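Local coordinates for protein UDP-glucose 4-epimerase (Brucella ovis, PDB 4WOK) that probably interconverts UDP-glucose and UDP-galactose by inverting the configuration at C4 of the sugar, using a tightly held NAD as its redox cofactor, at residues Val39-Leu44 and Ala66-Thr71; Asp61-Ala66 and Tyr99-Val104; Val80-Ala85 and Gly105-Leu110; Ser109-Cys114 and Ala163-Ala168. The protein carries 2 engineered substitutions. One frame throughout, in Å; residues are numbered along the deposited sequence.

Contact 1 (Val39-Leu44 and Ala66-Thr71). With NAD (nicotinamide-adenine-dinucleotide), chain B.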
# COMPACT_ATOMS: atom_id res chain seq x y z
N VAL A 39 -9.04 -8.12 13.54
CA VAL A 39 -8.11 -8.46 14.60
C VAL A 39 -6.74 -8.07 14.10
O VAL A 39 -6.28 -8.62 13.10
CB VAL A 39 -8.14 -9.96 14.94
CG1 VAL A 39 -7.14 -10.26 16.04
CG2 VAL A 39 -9.56 -10.37 15.36
N VAL A 40 -6.08 -7.15 14.78
CA VAL A 40 -4.80 -6.66 14.27
C VAL A 40 -3.64 -7.43 14.89
O VAL A 40 -3.61 -7.62 16.11
CB VAL A 40 -4.63 -5.13 14.51
CG1 VAL A 40 -3.16 -4.67 14.26
CG2 VAL A 40 -5.58 -4.35 13.63
N TYR A 41 -2.71 -7.87 14.04
CA TYR A 41 -1.49 -8.54 14.47
C TYR A 41 -0.35 -7.68 13.92
O TYR A 41 -0.25 -7.49 12.72
CB TYR A 41 -1.42 -9.97 13.94
CG TYR A 41 -0.23 -10.78 14.46
CD1 TYR A 41 1.01 -10.70 13.83
CD2 TYR A 41 -0.35 -11.61 15.56
CE1 TYR A 41 2.12 -11.43 14.31
CE2 TYR A 41 0.73 -12.35 16.04
CZ TYR A 41 1.96 -12.26 15.41
OH TYR A 41 3.04 -12.99 15.89
N ASP A 42 0.47 -7.12 14.80
CA ASP A 42 1.41 -6.06 14.37
C ASP A 42 2.52 -5.95 15.37
O ASP A 42 2.27 -6.07 16.58
CB ASP A 42 0.66 -4.72 14.24
CG ASP A 42 1.40 -3.72 13.38
OD1 ASP A 42 2.53 -3.33 13.75
OD2 ASP A 42 0.85 -3.31 12.34
N ASN A 43 3.76 -5.72 14.92
CA ASN A 43 4.85 -5.67 15.88
C ASN A 43 5.18 -4.24 16.33
O ASN A 43 6.12 -4.04 17.11
CB ASN A 43 6.11 -6.37 15.31
CG ASN A 43 6.74 -5.64 14.12
OD1 ASN A 43 6.27 -4.60 13.66
ND2 ASN A 43 7.84 -6.21 13.62
N LEU A 44 4.41 -3.28 15.82
CA LEU A 44 4.55 -1.83 16.09
C LEU A 44 5.91 -1.24 15.71
O LEU A 44 6.27 -0.15 16.19
CB LEU A 44 4.27 -1.53 17.56
CG LEU A 44 2.91 -2.03 18.05
CD1 LEU A 44 2.70 -1.67 19.52
CD2 LEU A 44 1.74 -1.48 17.17
N ALA A 66 5.04 -19.38 16.27
CA ALA A 66 4.16 -19.94 17.31
C ALA A 66 3.07 -18.94 17.69
O ALA A 66 1.90 -19.29 17.82
CB ALA A 66 4.96 -20.34 18.56
N ARG A 67 3.46 -17.69 17.88
CA ARG A 67 2.50 -16.68 18.29
C ARG A 67 1.47 -16.42 17.20
O ARG A 67 0.31 -16.18 17.48
CB ARG A 67 3.20 -15.38 18.66
CG ARG A 67 2.29 -14.34 19.31
CD ARG A 67 3.14 -13.28 19.96
NE ARG A 67 2.35 -12.26 20.63
CZ ARG A 67 1.82 -12.40 21.84
NH1 ARG A 67 2.00 -13.53 22.52
NH2 ARG A 67 1.11 -11.41 22.36
N LEU A 68 1.92 -16.44 15.95
CA LEU A 68 1.01 -16.22 14.83
C LEU A 68 0.02 -17.39 14.69
O LEU A 68 -1.19 -17.19 14.50
CB LEU A 68 1.81 -16.03 13.55
CG LEU A 68 1.12 -15.52 12.29
CD1 LEU A 68 0.30 -14.25 12.57
CD2 LEU A 68 2.19 -15.27 11.25
N VAL A 69 0.52 -18.61 14.80
CA VAL A 69 -0.36 -19.79 14.79
C VAL A 69 -1.37 -19.75 15.94
O VAL A 69 -2.57 -20.02 15.76
CB VAL A 69 0.47 -21.08 14.85
CG1 VAL A 69 -0.41 -22.29 15.16
CG2 VAL A 69 1.21 -21.30 13.53
N GLU A 70 -0.88 -19.41 17.13
CA GLU A 70 -1.74 -19.30 18.31
C GLU A 70 -2.88 -18.34 18.04
O GLU A 70 -4.04 -18.59 18.38
CB GLU A 70 -0.92 -18.82 19.50
CG GLU A 70 -1.66 -18.72 20.82
CD GLU A 70 -0.75 -18.15 21.91
OE1 GLU A 70 0.12 -18.88 22.42
OE2 GLU A 70 -0.88 -16.94 22.22
N THR A 71 -2.53 -17.23 17.40
CA THR A 71 -3.51 -16.19 17.10
C THR A 71 -4.54 -16.67 16.11
O THR A 71 -5.74 -16.46 16.29
CB THR A 71 -2.81 -14.94 16.55
OG1 THR A 71 -1.92 -14.44 17.54
CG2 THR A 71 -3.85 -13.87 16.21
PA NAD B . 3.21 1.00 7.35
O1A NAD B . 4.65 0.77 7.74
O2A NAD B . 2.37 2.13 7.87
O5B NAD B . 2.38 -0.41 7.92
C5B NAD B . 3.26 -1.50 8.03
C4B NAD B . 2.76 -2.27 9.28
O4B NAD B . 3.37 -3.57 9.35
C3B NAD B . 3.26 -1.43 10.45
O3B NAD B . 2.18 -1.28 11.35
C2B NAD B . 4.39 -2.30 11.04
O2B NAD B . 4.49 -2.14 12.40
C1B NAD B . 3.87 -3.74 10.69
N9A NAD B . 4.97 -4.72 10.53
C8A NAD B . 6.15 -4.61 9.76
N7A NAD B . 6.91 -5.70 9.83
C5A NAD B . 6.20 -6.56 10.69
C6A NAD B . 6.48 -7.85 11.17
N6A NAD B . 7.64 -8.49 10.80
N1A NAD B . 5.61 -8.47 12.00
C2A NAD B . 4.47 -7.78 12.35
N3A NAD B . 4.07 -6.53 11.97
C4A NAD B . 4.98 -5.96 11.13
O3 NAD B . 3.35 0.83 5.76
PN NAD B . 2.01 1.00 4.87
O1N NAD B . 0.67 0.93 5.55
O2N NAD B . 2.40 1.98 3.82
O5D NAD B . 1.98 -0.31 3.74
C5D NAD B . 1.87 -1.51 4.34
C4D NAD B . 1.73 -2.52 3.19
O4D NAD B . 1.36 -1.79 1.95
C3D NAD B . 3.11 -3.14 2.90
O3D NAD B . 2.85 -4.44 2.46
C2D NAD B . 3.61 -2.26 1.76
O2D NAD B . 4.49 -2.87 0.90
C1D NAD B . 2.27 -2.17 0.98
N1N NAD B . 2.40 -1.03 -0.06
C2N NAD B . 2.37 0.28 0.41
C3N NAD B . 2.49 1.34 -0.53
C7N NAD B . 2.47 2.76 -0.03
O7N NAD B . 2.53 3.70 -0.83
N7N NAD B . 2.38 2.98 1.33
C4N NAD B . 2.63 1.03 -1.89
C5N NAD B . 2.65 -0.29 -2.33
C6N NAD B . 2.54 -1.33 -1.39
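Tyr41 and Leu68 meet because both turn their CG away from the backbone N: chi1 of -175° swings the tyrosine ring out from strand 37-42 toward helix 65-75, and chi1 of -168° with chi2 of 51° carries Leu68 CD1 over that ring. The methyl sits above the middle of the face, CD1 lying 3.7 Å from the ring centroid of Tyr41 and almost on its normal, a CH-pi contact. Thr71 approaches the ring edge instead, its OG1 3.7 Å from Tyr41 CE2; that hydroxyl is spent on its own helix, bonding to Arg67 O. The phenol oxygen passes beside Arg67 CB and is hydrogen-bonded to the carbonyl of Asp61, so a tyrosine suits a place that is greasy along the ring and polar at the end. On the next residue Asp42 grips the adenosine ribose of NAD: OD1 accepts from O2B at 2.7 Å and OD2 from O3B at 2.6 Å. OD1 also takes Leu44 N through its anti lone pair, closing an Asx turn, while Ala20 N donates to OD2. The backbone amides of Leu44 and Ala20 thus position the carboxylate for the ribose diol, and four donors in all would probably favour its charged form.

Contact 2 (Asp61-Ala66 and Tyr99-Val104). With NAD (nicotinamide-adenine-dinucleotide), chain B.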
# COMPACT_ATOMS: atom_id res chain seq x y z
N ASP A 61 5.34 -10.40 16.11
CA ASP A 61 6.05 -10.38 14.84
C ASP A 61 5.57 -11.53 13.99
O ASP A 61 5.33 -12.63 14.51
CB ASP A 61 7.56 -10.50 15.07
CG ASP A 61 8.37 -9.96 13.90
OD1 ASP A 61 8.31 -10.56 12.80
OD2 ASP A 61 9.04 -8.93 14.09
N ILE A 62 5.43 -11.32 12.68
CA ILE A 62 5.03 -12.45 11.84
C ILE A 62 6.12 -13.53 11.78
O ILE A 62 5.83 -14.69 11.44
CB ILE A 62 4.67 -12.00 10.41
CG1 ILE A 62 5.87 -11.33 9.73
CG2 ILE A 62 3.47 -11.08 10.46
CD1 ILE A 62 5.53 -10.81 8.31
N LEU A 63 7.36 -13.18 12.14
CA LEU A 63 8.41 -14.20 12.24
C LEU A 63 8.29 -15.08 13.50
O LEU A 63 9.00 -16.07 13.64
CB LEU A 63 9.80 -13.53 12.20
CG LEU A 63 10.14 -12.88 10.86
CD1 LEU A 63 11.38 -11.93 11.01
CD2 LEU A 63 10.41 -13.96 9.80
N ASP A 64 7.44 -14.67 14.43
CA ASP A 64 7.19 -15.44 15.65
C ASP A 64 6.10 -16.44 15.30
O ASP A 64 4.92 -16.20 15.54
CB ASP A 64 6.77 -14.50 16.79
CG ASP A 64 6.51 -15.21 18.12
OD1 ASP A 64 6.51 -16.46 18.20
OD2 ASP A 64 6.31 -14.48 19.11
N GLN A 65 6.48 -17.56 14.69
CA GLN A 65 5.48 -18.41 14.06
C GLN A 65 4.54 -19.04 15.09
O GLN A 65 3.35 -19.17 14.81
CB GLN A 65 6.11 -19.51 13.21
CG GLN A 65 5.07 -20.13 12.25
CD GLN A 65 5.62 -21.27 11.44
OE1 GLN A 65 6.21 -21.06 10.38
NE2 GLN A 65 5.44 -22.48 11.94
N ALA A 66 5.04 -19.38 16.27
CA ALA A 66 4.16 -19.94 17.31
C ALA A 66 3.07 -18.94 17.69
O ALA A 66 1.90 -19.29 17.82
CB ALA A 66 4.96 -20.34 18.56
N TYR A 99 15.01 -6.45 3.88
CA TYR A 99 13.85 -6.71 3.02
C TYR A 99 13.68 -8.21 2.73
O TYR A 99 12.56 -8.72 2.78
CB TYR A 99 13.96 -5.86 1.73
CG TYR A 99 13.60 -4.42 2.06
CD1 TYR A 99 14.47 -3.63 2.79
CD2 TYR A 99 12.35 -3.91 1.73
CE1 TYR A 99 14.13 -2.35 3.16
CE2 TYR A 99 12.00 -2.61 2.09
CZ TYR A 99 12.90 -1.84 2.81
OH TYR A 99 12.57 -0.55 3.18
N TYR A 100 14.77 -8.93 2.47
CA TYR A 100 14.62 -10.39 2.30
C TYR A 100 14.12 -11.02 3.60
O TYR A 100 13.30 -11.93 3.56
CB TYR A 100 15.94 -11.04 1.85
CG TYR A 100 16.25 -10.88 0.38
CD1 TYR A 100 15.72 -11.75 -0.56
CD2 TYR A 100 17.07 -9.84 -0.08
CE1 TYR A 100 15.99 -11.61 -1.91
CE2 TYR A 100 17.34 -9.69 -1.43
CZ TYR A 100 16.80 -10.58 -2.34
OH TYR A 100 17.05 -10.47 -3.68
N ARG A 101 14.59 -10.54 4.75
CA ARG A 101 14.16 -11.13 6.02
C ARG A 101 12.68 -10.87 6.30
O ARG A 101 11.91 -11.79 6.54
CB ARG A 101 15.00 -10.61 7.17
CG ARG A 101 14.47 -10.99 8.56
CD ARG A 101 15.35 -10.46 9.68
NE ARG A 101 14.84 -10.82 11.01
CZ ARG A 101 15.13 -11.95 11.64
NH1 ARG A 101 15.94 -12.84 11.07
NH2 ARG A 101 14.63 -12.20 12.84
N ASN A 102 12.29 -9.59 6.29
CA ASN A 102 10.91 -9.21 6.62
C ASN A 102 9.93 -9.64 5.54
O ASN A 102 8.87 -10.22 5.83
CB ASN A 102 10.82 -7.70 6.84
CG ASN A 102 9.91 -7.32 8.03
OD1 ASN A 102 9.90 -7.99 9.07
ND2 ASN A 102 9.18 -6.21 7.87
N ASN A 103 10.26 -9.38 4.29
CA ASN A 103 9.30 -9.58 3.22
C ASN A 103 9.22 -11.00 2.65
O ASN A 103 8.15 -11.44 2.24
CB ASN A 103 9.59 -8.62 2.09
CG ASN A 103 9.49 -7.17 2.53
OD1 ASN A 103 9.27 -6.88 3.71
ND2 ASN A 103 9.62 -6.25 1.57
N VAL A 104 10.35 -11.70 2.60
CA VAL A 104 10.33 -13.09 2.14
C VAL A 104 10.22 -14.04 3.33
O VAL A 104 9.28 -14.81 3.41
CB VAL A 104 11.59 -13.43 1.30
CG1 VAL A 104 11.54 -14.89 0.81
CG2 VAL A 104 11.68 -12.47 0.11
PA NAD B . 3.21 1.00 7.35
O1A NAD B . 4.65 0.77 7.74
O2A NAD B . 2.37 2.13 7.87
O5B NAD B . 2.38 -0.41 7.92
C5B NAD B . 3.26 -1.50 8.03
C4B NAD B . 2.76 -2.27 9.28
O4B NAD B . 3.37 -3.57 9.35
C3B NAD B . 3.26 -1.43 10.45
O3B NAD B . 2.18 -1.28 11.35
C2B NAD B . 4.39 -2.30 11.04
O2B NAD B . 4.49 -2.14 12.40
C1B NAD B . 3.87 -3.74 10.69
N9A NAD B . 4.97 -4.72 10.53
C8A NAD B . 6.15 -4.61 9.76
N7A NAD B . 6.91 -5.70 9.83
C5A NAD B . 6.20 -6.56 10.69
C6A NAD B . 6.48 -7.85 11.17
N6A NAD B . 7.64 -8.49 10.80
N1A NAD B . 5.61 -8.47 12.00
C2A NAD B . 4.47 -7.78 12.35
N3A NAD B . 4.07 -6.53 11.97
C4A NAD B . 4.98 -5.96 11.13
O3 NAD B . 3.35 0.83 5.76
PN NAD B . 2.01 1.00 4.87
O1N NAD B . 0.67 0.93 5.55
O2N NAD B . 2.40 1.98 3.82
O5D NAD B . 1.98 -0.31 3.74
C5D NAD B . 1.87 -1.51 4.34
C4D NAD B . 1.73 -2.52 3.19
O4D NAD B . 1.36 -1.79 1.95
C3D NAD B . 3.11 -3.14 2.90
O3D NAD B . 2.85 -4.44 2.46
C2D NAD B . 3.61 -2.26 1.76
O2D NAD B . 4.49 -2.87 0.90
C1D NAD B . 2.27 -2.17 0.98
N1N NAD B . 2.40 -1.03 -0.06
C2N NAD B . 2.37 0.28 0.41
C3N NAD B . 2.49 1.34 -0.53
C7N NAD B . 2.47 2.76 -0.03
O7N NAD B . 2.53 3.70 -0.83
N7N NAD B . 2.38 2.98 1.33
C4N NAD B . 2.63 1.03 -1.89
C5N NAD B . 2.65 -0.29 -2.33
C6N NAD B . 2.54 -1.33 -1.39
O HOH W 1 10.76 -8.22 12.11
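Leu63 lies against Arg101 at the outer side of the adenine site. From Leu63 CB the chain runs to CG, placed opposite the carbonyl carbon (chi1 -68°), and there forks: CD2 comes within 4.2 Å of Arg101 O, while CD1 rests over one face of the guanidinium, 3.6 Å from Arg101 NE. Arginine, extended from CG to NE, suits this solvent-facing border because its flat group can cover a methyl and still meet water. Deeper in, Ile62 packs CD1 near the carbonyl of Asn102. Polar bonds hold the base. Asn102 OD1 accepts from NAD N6A at 2.9 Å and its ND2 donates to N7A at 3.0 Å, a pair of bonds from one amide to the amino group and N7A. Asp61 OD1 takes N6A as well, at 3.0 Å. Ile62 N donates to NAD N1A at 2.9 Å. Asp61 OD1 also receives Leu63 N in an Asx turn, which steadies the carboxylate, and a water bridges Asp61 OD2 to Asn102 OD1. Reading the amino group, N1A and N7A with an acidic loop residue, the backbone amide following it and a helix asparagine fits the adenine pocket of a Rossmann-fold, NAD-dependent epimerase.

Contact 3 (Val80-Ala85 and Gly105-Leu110). With NAD (nicotinamide-adenine-dinucleotide), chain B.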
# COMPACT_ATOMS: atom_id res chain seq x y z
N VAL A 80 -7.12 -13.52 5.95
CA VAL A 80 -5.93 -12.83 6.45
C VAL A 80 -5.52 -11.78 5.42
O VAL A 80 -5.38 -12.09 4.24
CB VAL A 80 -4.77 -13.82 6.71
CG1 VAL A 80 -3.50 -13.08 7.17
CG2 VAL A 80 -5.19 -14.87 7.73
N ILE A 81 -5.37 -10.53 5.86
CA ILE A 81 -4.87 -9.48 4.99
C ILE A 81 -3.46 -9.12 5.45
O ILE A 81 -3.24 -8.77 6.61
CB ILE A 81 -5.77 -8.24 5.01
CG1 ILE A 81 -7.24 -8.66 4.85
CG2 ILE A 81 -5.38 -7.30 3.87
CD1 ILE A 81 -8.19 -7.48 4.86
N HIS A 82 -2.51 -9.21 4.52
CA HIS A 82 -1.09 -9.14 4.85
C HIS A 82 -0.52 -7.80 4.40
O HIS A 82 -0.23 -7.60 3.22
CB HIS A 82 -0.35 -10.30 4.19
CG HIS A 82 1.13 -10.31 4.44
ND1 HIS A 82 1.71 -9.57 5.45
CD2 HIS A 82 2.13 -10.99 3.84
CE1 HIS A 82 3.02 -9.78 5.44
NE2 HIS A 82 3.30 -10.62 4.47
N PHE A 83 -0.40 -6.87 5.35
CA PHE A 83 0.24 -5.56 5.11
C PHE A 83 1.63 -5.45 5.76
O PHE A 83 2.26 -4.40 5.69
CB PHE A 83 -0.59 -4.42 5.70
CG PHE A 83 -1.94 -4.22 5.07
CD1 PHE A 83 -2.06 -3.62 3.83
CD2 PHE A 83 -3.09 -4.59 5.76
CE1 PHE A 83 -3.34 -3.41 3.26
CE2 PHE A 83 -4.35 -4.39 5.20
CZ PHE A 83 -4.47 -3.79 3.95
N ALA A 84 2.06 -6.50 6.44
CA ALA A 84 3.20 -6.40 7.34
C ALA A 84 4.50 -6.51 6.55
O ALA A 84 5.02 -7.59 6.32
CB ALA A 84 3.13 -7.48 8.41
N ALA A 85 5.06 -5.38 6.13
CA ALA A 85 6.29 -5.47 5.36
C ALA A 85 7.18 -4.24 5.55
O ALA A 85 6.74 -3.22 6.08
CB ALA A 85 5.97 -5.66 3.89
N GLY A 105 11.17 -13.98 4.26
CA GLY A 105 11.07 -14.78 5.48
C GLY A 105 9.78 -14.54 6.26
O GLY A 105 9.12 -15.50 6.69
N GLY A 106 9.41 -13.28 6.45
CA GLY A 106 8.19 -12.95 7.18
C GLY A 106 6.94 -13.48 6.48
O GLY A 106 6.03 -14.03 7.11
N THR A 107 6.87 -13.30 5.17
CA THR A 107 5.71 -13.81 4.44
C THR A 107 5.66 -15.34 4.49
O THR A 107 4.60 -15.92 4.66
CB THR A 107 5.71 -13.32 2.98
OG1 THR A 107 5.56 -11.89 2.98
CG2 THR A 107 4.55 -13.95 2.18
N GLN A 108 6.81 -16.00 4.39
CA GLN A 108 6.77 -17.46 4.44
C GLN A 108 6.25 -17.93 5.79
O GLN A 108 5.47 -18.87 5.88
CB GLN A 108 8.14 -18.11 4.19
CG GLN A 108 7.97 -19.66 4.25
CD GLN A 108 9.24 -20.44 3.98
OE1 GLN A 108 10.31 -19.87 3.78
NE2 GLN A 108 9.12 -21.76 3.96
N SER A 109 6.67 -17.24 6.85
CA SER A 109 6.20 -17.58 8.18
C SER A 109 4.66 -17.42 8.24
O SER A 109 3.96 -18.27 8.78
CB SER A 109 6.89 -16.71 9.22
OG SER A 109 6.50 -17.05 10.53
N LEU A 110 4.15 -16.34 7.66
CA LEU A 110 2.71 -16.12 7.66
C LEU A 110 1.99 -17.20 6.86
O LEU A 110 0.95 -17.71 7.28
CB LEU A 110 2.37 -14.74 7.10
CG LEU A 110 0.87 -14.49 6.90
CD1 LEU A 110 0.13 -14.33 8.22
CD2 LEU A 110 0.66 -13.26 6.02
PA NAD B . 3.21 1.00 7.35
O1A NAD B . 4.65 0.77 7.74
O2A NAD B . 2.37 2.13 7.87
O5B NAD B . 2.38 -0.41 7.92
C5B NAD B . 3.26 -1.50 8.03
C4B NAD B . 2.76 -2.27 9.28
O4B NAD B . 3.37 -3.57 9.35
C3B NAD B . 3.26 -1.43 10.45
O3B NAD B . 2.18 -1.28 11.35
C2B NAD B . 4.39 -2.30 11.04
O2B NAD B . 4.49 -2.14 12.40
C1B NAD B . 3.87 -3.74 10.69
N9A NAD B . 4.97 -4.72 10.53
C8A NAD B . 6.15 -4.61 9.76
N7A NAD B . 6.91 -5.70 9.83
C5A NAD B . 6.20 -6.56 10.69
C6A NAD B . 6.48 -7.85 11.17
N6A NAD B . 7.64 -8.49 10.80
N1A NAD B . 5.61 -8.47 12.00
C2A NAD B . 4.47 -7.78 12.35
N3A NAD B . 4.07 -6.53 11.97
C4A NAD B . 4.98 -5.96 11.13
O3 NAD B . 3.35 0.83 5.76
PN NAD B . 2.01 1.00 4.87
O1N NAD B . 0.67 0.93 5.55
O2N NAD B . 2.40 1.98 3.82
O5D NAD B . 1.98 -0.31 3.74
C5D NAD B . 1.87 -1.51 4.34
C4D NAD B . 1.73 -2.52 3.19
O4D NAD B . 1.36 -1.79 1.95
C3D NAD B . 3.11 -3.14 2.90
O3D NAD B . 2.85 -4.44 2.46
C2D NAD B . 3.61 -2.26 1.76
O2D NAD B . 4.49 -2.87 0.90
C1D NAD B . 2.27 -2.17 0.98
N1N NAD B . 2.40 -1.03 -0.06
C2N NAD B . 2.37 0.28 0.41
C3N NAD B . 2.49 1.34 -0.53
C7N NAD B . 2.47 2.76 -0.03
O7N NAD B . 2.53 3.70 -0.83
N7N NAD B . 2.38 2.98 1.33
C4N NAD B . 2.63 1.03 -1.89
C5N NAD B . 2.65 -0.29 -2.33
C6N NAD B . 2.54 -1.33 -1.39
O HOH W 2 6.21 -9.42 4.87
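Where His82 meets Thr107 and Leu110, the axes of strand residues 80-82 and helix residues 105-110 run antiparallel (178°), 11.2 Å apart at closest approach. The imidazole bridges much of that gap. Its CG stands opposite the backbone N (chi1 179°), pointing the ring at the helix, and His82 NE2 donates to Thr107 OG1 at 3.0 Å, with the oxygen only 5° out of the ring plane. The same hydroxyl bonds to Asn103 O one turn back, and a water links it to Ala84 O, which accepts from that water at 2.6 Å. Histidine suits the spot, having an N-H for the threonine and a flat face for a methyl: in one of two modelled conformers of Leu110, CD2 lies over this face, offset toward the rim, in a CH-pi contact. Two residues earlier on the strand, Val80 CG1 meets CD1 of that conformer tip to tip, two branched apolar side chains packed between strand and helix. Beyond the strand the chain turns to NAD, where Ala84 CB packs on the adenine 3.6 Å from C4A; so small a residue lets the cofactor come close. A strand end that leads into a cofactor-binding loop, with a helix packed on the sheet, is classic Rossmann-fold architecture.

Contact 4 (Ser109-Cys114 and Ala163-Ala168)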
# COMPACT_ATOMS: atom_id res chain seq x y z
N SER A 109 6.67 -17.24 6.85
CA SER A 109 6.20 -17.58 8.18
C SER A 109 4.66 -17.42 8.24
O SER A 109 3.96 -18.27 8.78
CB SER A 109 6.89 -16.71 9.22
OG SER A 109 6.50 -17.05 10.53
N LEU A 110 4.15 -16.34 7.66
CA LEU A 110 2.71 -16.12 7.66
C LEU A 110 1.99 -17.20 6.86
O LEU A 110 0.95 -17.71 7.28
CB LEU A 110 2.37 -14.74 7.10
CG LEU A 110 0.87 -14.49 6.90
CD1 LEU A 110 0.13 -14.33 8.22
CD2 LEU A 110 0.66 -13.26 6.02
N LEU A 111 2.54 -17.56 5.70
CA LEU A 111 1.87 -18.56 4.87
C LEU A 111 1.94 -19.93 5.52
O LEU A 111 1.00 -20.72 5.41
CB LEU A 111 2.47 -18.59 3.47
CG LEU A 111 2.30 -17.29 2.66
CD1 LEU A 111 2.83 -17.53 1.27
CD2 LEU A 111 0.81 -16.84 2.58
N ASP A 112 3.04 -20.23 6.21
CA ASP A 112 3.08 -21.50 6.95
C ASP A 112 2.02 -21.51 8.06
O ASP A 112 1.33 -22.50 8.24
CB ASP A 112 4.47 -21.76 7.53
CG ASP A 112 5.48 -22.20 6.49
OD1 ASP A 112 5.07 -22.72 5.44
OD2 ASP A 112 6.70 -22.02 6.70
N ALA A 113 1.89 -20.41 8.80
CA ALA A 113 0.89 -20.32 9.85
C ALA A 113 -0.51 -20.55 9.28
O ALA A 113 -1.34 -21.23 9.88
CB ALA A 113 0.96 -18.97 10.53
N CYS A 114 -0.77 -19.95 8.12
CA CYS A 114 -2.05 -20.17 7.44
C CYS A 114 -2.31 -21.64 7.11
O CYS A 114 -3.35 -22.19 7.50
CB CYS A 114 -2.12 -19.35 6.16
SG CYS A 114 -2.35 -17.57 6.41
N ALA A 163 1.74 -18.37 -5.13
CA ALA A 163 1.35 -19.31 -6.19
C ALA A 163 1.79 -20.73 -5.84
O ALA A 163 1.02 -21.67 -6.02
CB ALA A 163 1.93 -18.88 -7.53
N ASP A 164 3.01 -20.88 -5.33
CA ASP A 164 3.54 -22.20 -4.97
C ASP A 164 2.80 -22.84 -3.81
O ASP A 164 2.60 -24.05 -3.80
CB ASP A 164 5.02 -22.12 -4.62
CG ASP A 164 5.89 -21.82 -5.82
OD1 ASP A 164 5.43 -22.04 -6.96
OD2 ASP A 164 7.03 -21.35 -5.62
N TYR A 165 2.42 -22.02 -2.83
CA TYR A 165 1.65 -22.50 -1.69
C TYR A 165 0.22 -22.86 -2.10
O TYR A 165 -0.41 -23.77 -1.53
CB TYR A 165 1.65 -21.45 -0.57
CG TYR A 165 2.80 -21.63 0.39
CD1 TYR A 165 4.12 -21.67 -0.06
CD2 TYR A 165 2.57 -21.73 1.77
CE1 TYR A 165 5.18 -21.84 0.83
CE2 TYR A 165 3.63 -21.89 2.66
CZ TYR A 165 4.93 -21.94 2.19
OH TYR A 165 5.99 -22.09 3.05
N ALA A 166 -0.30 -22.17 -3.11
CA ALA A 166 -1.61 -22.55 -3.65
C ALA A 166 -1.53 -23.93 -4.29
O ALA A 166 -2.39 -24.78 -4.08
CB ALA A 166 -2.09 -21.51 -4.67
N VAL A 167 -0.49 -24.15 -5.09
CA VAL A 167 -0.29 -25.45 -5.73
C VAL A 167 -0.16 -26.55 -4.68
O VAL A 167 -0.83 -27.57 -4.75
CB VAL A 167 0.96 -25.47 -6.63
CG1 VAL A 167 1.33 -26.91 -6.99
CG2 VAL A 167 0.72 -24.65 -7.89
N ALA A 168 0.67 -26.31 -3.67
CA ALA A 168 1.01 -27.38 -2.74
C ALA A 168 -0.03 -27.59 -1.65
O ALA A 168 -0.23 -28.72 -1.19
CB ALA A 168 2.35 -27.09 -2.11
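Tyr165 reaches from helix 150-169 to Leu111 and Asp112 of helix 96-116, joining two helices of the Rossmann domain. The first shell is one hydrogen bond and one apolar patch. Tyr165 OH donates to Asp112 OD1 at 2.6 Å; this oxygen lies at the edge of the phenol ring, near its plane, but the hydroxyl meets it from above the carboxylate plane, 35° out of it. Leu111 supplies the apolar part: its CB is 3.6 Å from Tyr165 CD2, and its CD1 stands over one face of the ring, offset toward the rim. Tyrosine suits this gap, since its ring is long enough to span between the helices and apolar enough to lie beside leucine, while its hydroxyl donates to one oxygen of an acid at the partly exposed border. Leucine fills the buried side, and aspartate offers an acceptor where the two helices come near the surface.

In the next shell Asp112 OD1 also forms a salt bridge with Arg115 NE, one helical turn on, which probably helps keep the carboxylate charged. Gln108 NE2 donates to Tyr165 OH, so the hydroxyl gives and receives at once, and Tyr169 meets the tyrosine ring edge-to-face. With CG opposite the carbonyl carbon, chi1 of -75° directs the Asp112 carboxylate toward Tyr165, and Asp112 OD1, bonded to OH, also lies 3.2 Å from Tyr165 CE2.

Contacts 1 and 3 each pack a helix on a strand of the seven-stranded parallel sheet, 65-75 on 37-42 and 96-116 on 79-82; their centres are about 10 Å apart. Contact 2, about 7 Å from contact 3 between centres, joins the loop ahead of helix 65-75 to helix 96-116, and contact 4, about 17 Å from contact 1 between centres, carries the packing outward to helix 150-169. Helix 96-116 therefore serves contacts 2, 3 and 4. Along the chain contact 2 interlocks with 1 and 3, contact 1 closes before 3 opens, and contact 4 begins on Ser109 and Leu110, where contact 3 ends. Contacts 1 to 3 touch NAD, tying its site to the helices packed on one face of the sheet.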